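PDB 6UF3: polyisoprenyl-teichoic acid--peptidoglycan teichoic acid transferase TagV from Bacillus subtilis, which belongs to the LytR-CpsA-Psr family of transferases and is built around a mixed beta sheet packed against helices. Local coordinates for residues Lys4-Leu9 and Ile88-Thr93. Residues are numbered along the deposited sequence; the frame is centred on the assembly and turned at random.
Sequences KPFSIL and IDKYVT
Leu9, Ser7 and Asp89 give up the most surface where strand 6-13 pairs in parallel with strand 90-94, a worked example of side chains finishing a sheet ladder where the backbone of one strand runs out. In the regular part, Leu9 N donates to Lys90 O at 2.9 Å, and Leu9 O accepts from Val92 N at the same distance of 2.9 Å, so Leu9 straddles Tyr91 as parallel pairing requires. Its CB rests on CG2 of Ile88 at 3.8 Å, and both side chains pack on Val77 of helix 72-84, which covers this face. One step back, Ser7 O still takes the Lys90 N-H (3.0 Å), but beyond it side chains take over. The carboxylate of Asp89 turns toward the neighbouring strand and OD2 receives Ser7 N at 2.9 Å, through the lone pair turned away from OD1. In return Ser7 OG, swung between its own N and carbonyl carbon (chi1 58°), accepts Asp89 N at 3.1 Å and is also hydrogen-bonded to Pro87 O. On the other face CG of Lys90 meets CD2 of Phe6 obliquely at 4.0 Å, and Lys90 NZ goes on to a salt bridge with Glu203 and a hydrogen bond to Asn198 O. The reciprocal Ser7-Asp89 pair thus satisfies a main-chain N-H on each segment and probably helps set the register where strand 90-94 begins, while Leu9 and Ile88 pack against helix 72-84.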
loop_
_atom_site.group_PDB
_atom_site.type_symbol
_atom_site.label_atom_id
_atom_site.label_comp_id
_atom_site.label_asym_id
_atom_site.label_seq_id
_atom_site.Cartn_x
_atom_site.Cartn_y
_atom_site.Cartn_z
ATOM N N LYS A 4 -16.235 -5.893 -12.862
ATOM C CA LYS A 4 -15.945 -7.067 -12.052
ATOM C C LYS A 4 -15.105 -6.666 -10.836
ATOM O O LYS A 4 -14.258 -5.775 -10.935
ATOM C CB LYS A 4 -15.212 -8.099 -12.912
ATOM C CG LYS A 4 -14.882 -9.422 -12.251
ATOM C CD LYS A 4 -14.252 -10.367 -13.260
ATOM C CE LYS A 4 -13.393 -11.419 -12.578
ATOM N NZ LYS A 4 -11.937 -11.142 -12.751
ATOM N N PRO A 5 -15.331 -7.280 -9.671
ATOM C CA PRO A 5 -14.462 -7.001 -8.520
ATOM C C PRO A 5 -13.007 -7.310 -8.838
ATOM O O PRO A 5 -12.702 -8.259 -9.566
ATOM C CB PRO A 5 -14.995 -7.938 -7.431
ATOM C CG PRO A 5 -16.393 -8.258 -7.855
ATOM C CD PRO A 5 -16.393 -8.246 -9.349
ATOM N N PHE A 6 -12.109 -6.511 -8.274
ATOM C CA PHE A 6 -10.687 -6.722 -8.542
ATOM C C PHE A 6 -9.851 -6.146 -7.404
ATOM O O PHE A 6 -10.328 -5.372 -6.583
ATOM C CB PHE A 6 -10.291 -6.107 -9.890
ATOM C CG PHE A 6 -10.231 -4.613 -9.881
ATOM C CD1 PHE A 6 -11.392 -3.859 -9.996
ATOM C CD2 PHE A 6 -9.019 -3.952 -9.781
ATOM C CE1 PHE A 6 -11.337 -2.474 -10.002
ATOM C CE2 PHE A 6 -8.962 -2.572 -9.777
ATOM C CZ PHE A 6 -10.120 -1.832 -9.887
ATOM N N SER A 7 -8.577 -6.526 -7.366
ATOM C CA SER A 7 -7.688 -6.091 -6.302
ATOM C C SER A 7 -6.499 -5.305 -6.861
ATOM O O SER A 7 -6.121 -5.460 -8.021
ATOM C CB SER A 7 -7.163 -7.298 -5.514
ATOM O OG SER A 7 -6.493 -8.170 -6.424
ATOM N N ILE A 8 -5.926 -4.451 -6.010
ATOM C CA ILE A 8 -4.718 -3.682 -6.306
ATOM C C ILE A 8 -3.726 -3.905 -5.171
ATOM O O ILE A 8 -4.090 -3.805 -3.996
ATOM C CB ILE A 8 -4.994 -2.175 -6.446
ATOM C CG1 ILE A 8 -6.169 -1.897 -7.381
ATOM C CG2 ILE A 8 -3.722 -1.454 -6.936
ATOM C CD1 ILE A 8 -6.581 -0.428 -7.387
ATOM N N LEU A 9 -2.475 -4.207 -5.518
ATOM C CA LEU A 9 -1.384 -4.190 -4.548
ATOM C C LEU A 9 -0.563 -2.925 -4.761
ATOM O O LEU A 9 -0.051 -2.686 -5.864
ATOM C CB LEU A 9 -0.485 -5.426 -4.682
ATOM C CG LEU A 9 0.810 -5.387 -3.839
ATOM C CD1 LEU A 9 0.527 -5.343 -2.331
ATOM C CD2 LEU A 9 1.733 -6.596 -4.166
ATOM N N ILE A 88 -4.193 -10.991 -7.360
ATOM C CA ILE A 88 -3.818 -9.580 -7.352
ATOM C C ILE A 88 -3.897 -9.121 -8.806
ATOM O O ILE A 88 -3.024 -9.425 -9.625
ATOM C CB ILE A 88 -2.418 -9.340 -6.761
ATOM C CG1 ILE A 88 -2.387 -9.595 -5.247
ATOM C CG2 ILE A 88 -1.918 -7.916 -7.095
ATOM C CD1 ILE A 88 -3.363 -8.733 -4.432
ATOM N N ASP A 89 -4.958 -8.397 -9.148
ATOM C CA ASP A 89 -5.182 -8.069 -10.550
ATOM C C ASP A 89 -4.308 -6.912 -11.019
ATOM O O ASP A 89 -3.790 -6.938 -12.144
ATOM C CB ASP A 89 -6.668 -7.748 -10.758
ATOM C CG ASP A 89 -7.563 -8.890 -10.306
ATOM O OD1 ASP A 89 -7.567 -9.951 -10.974
ATOM O OD2 ASP A 89 -8.223 -8.752 -9.260
ATOM N N LYS A 90 -4.150 -5.886 -10.187
ATOM C CA LYS A 90 -3.436 -4.670 -10.551
ATOM C C LYS A 90 -2.347 -4.400 -9.529
ATOM O O LYS A 90 -2.462 -4.778 -8.361
ATOM C CB LYS A 90 -4.382 -3.439 -10.616
ATOM C CG LYS A 90 -5.474 -3.566 -11.649
ATOM C CD LYS A 90 -4.874 -3.602 -13.065
ATOM C CE LYS A 90 -5.959 -3.452 -14.118
ATOM N NZ LYS A 90 -5.451 -3.412 -15.522
ATOM N N TYR A 91 -1.292 -3.723 -9.971
ATOM C CA TYR A 91 -0.212 -3.334 -9.081
ATOM C C TYR A 91 0.161 -1.885 -9.349
ATOM O O TYR A 91 0.014 -1.373 -10.463
ATOM C CB TYR A 91 1.039 -4.243 -9.230
ATOM C CG TYR A 91 1.619 -4.247 -10.621
ATOM C CD1 TYR A 91 2.556 -3.299 -11.012
ATOM C CD2 TYR A 91 1.212 -5.190 -11.552
ATOM C CE1 TYR A 91 3.072 -3.294 -12.295
ATOM C CE2 TYR A 91 1.728 -5.196 -12.830
ATOM C CZ TYR A 91 2.645 -4.246 -13.194
ATOM O OH TYR A 91 3.141 -4.262 -14.471
ATOM N N VAL A 92 0.631 -1.232 -8.293
ATOM C CA VAL A 92 1.186 0.114 -8.346
ATOM C C VAL A 92 2.463 0.083 -7.521
ATOM O O VAL A 92 2.417 -0.260 -6.338
ATOM C CB VAL A 92 0.218 1.162 -7.773
ATOM C CG1 VAL A 92 0.897 2.531 -7.713
ATOM C CG2 VAL A 92 -1.062 1.217 -8.593
ATOM N N THR A 93 3.596 0.421 -8.128
ATOM C CA THR A 93 4.857 0.516 -7.402
ATOM C C THR A 93 5.319 1.964 -7.421
ATOM O O THR A 93 5.237 2.632 -8.458
ATOM C CB THR A 93 5.953 -0.372 -8.013
ATOM O OG1 THR A 93 5.471 -1.709 -8.183
ATOM C CG2 THR A 93 7.184 -0.408 -7.107
#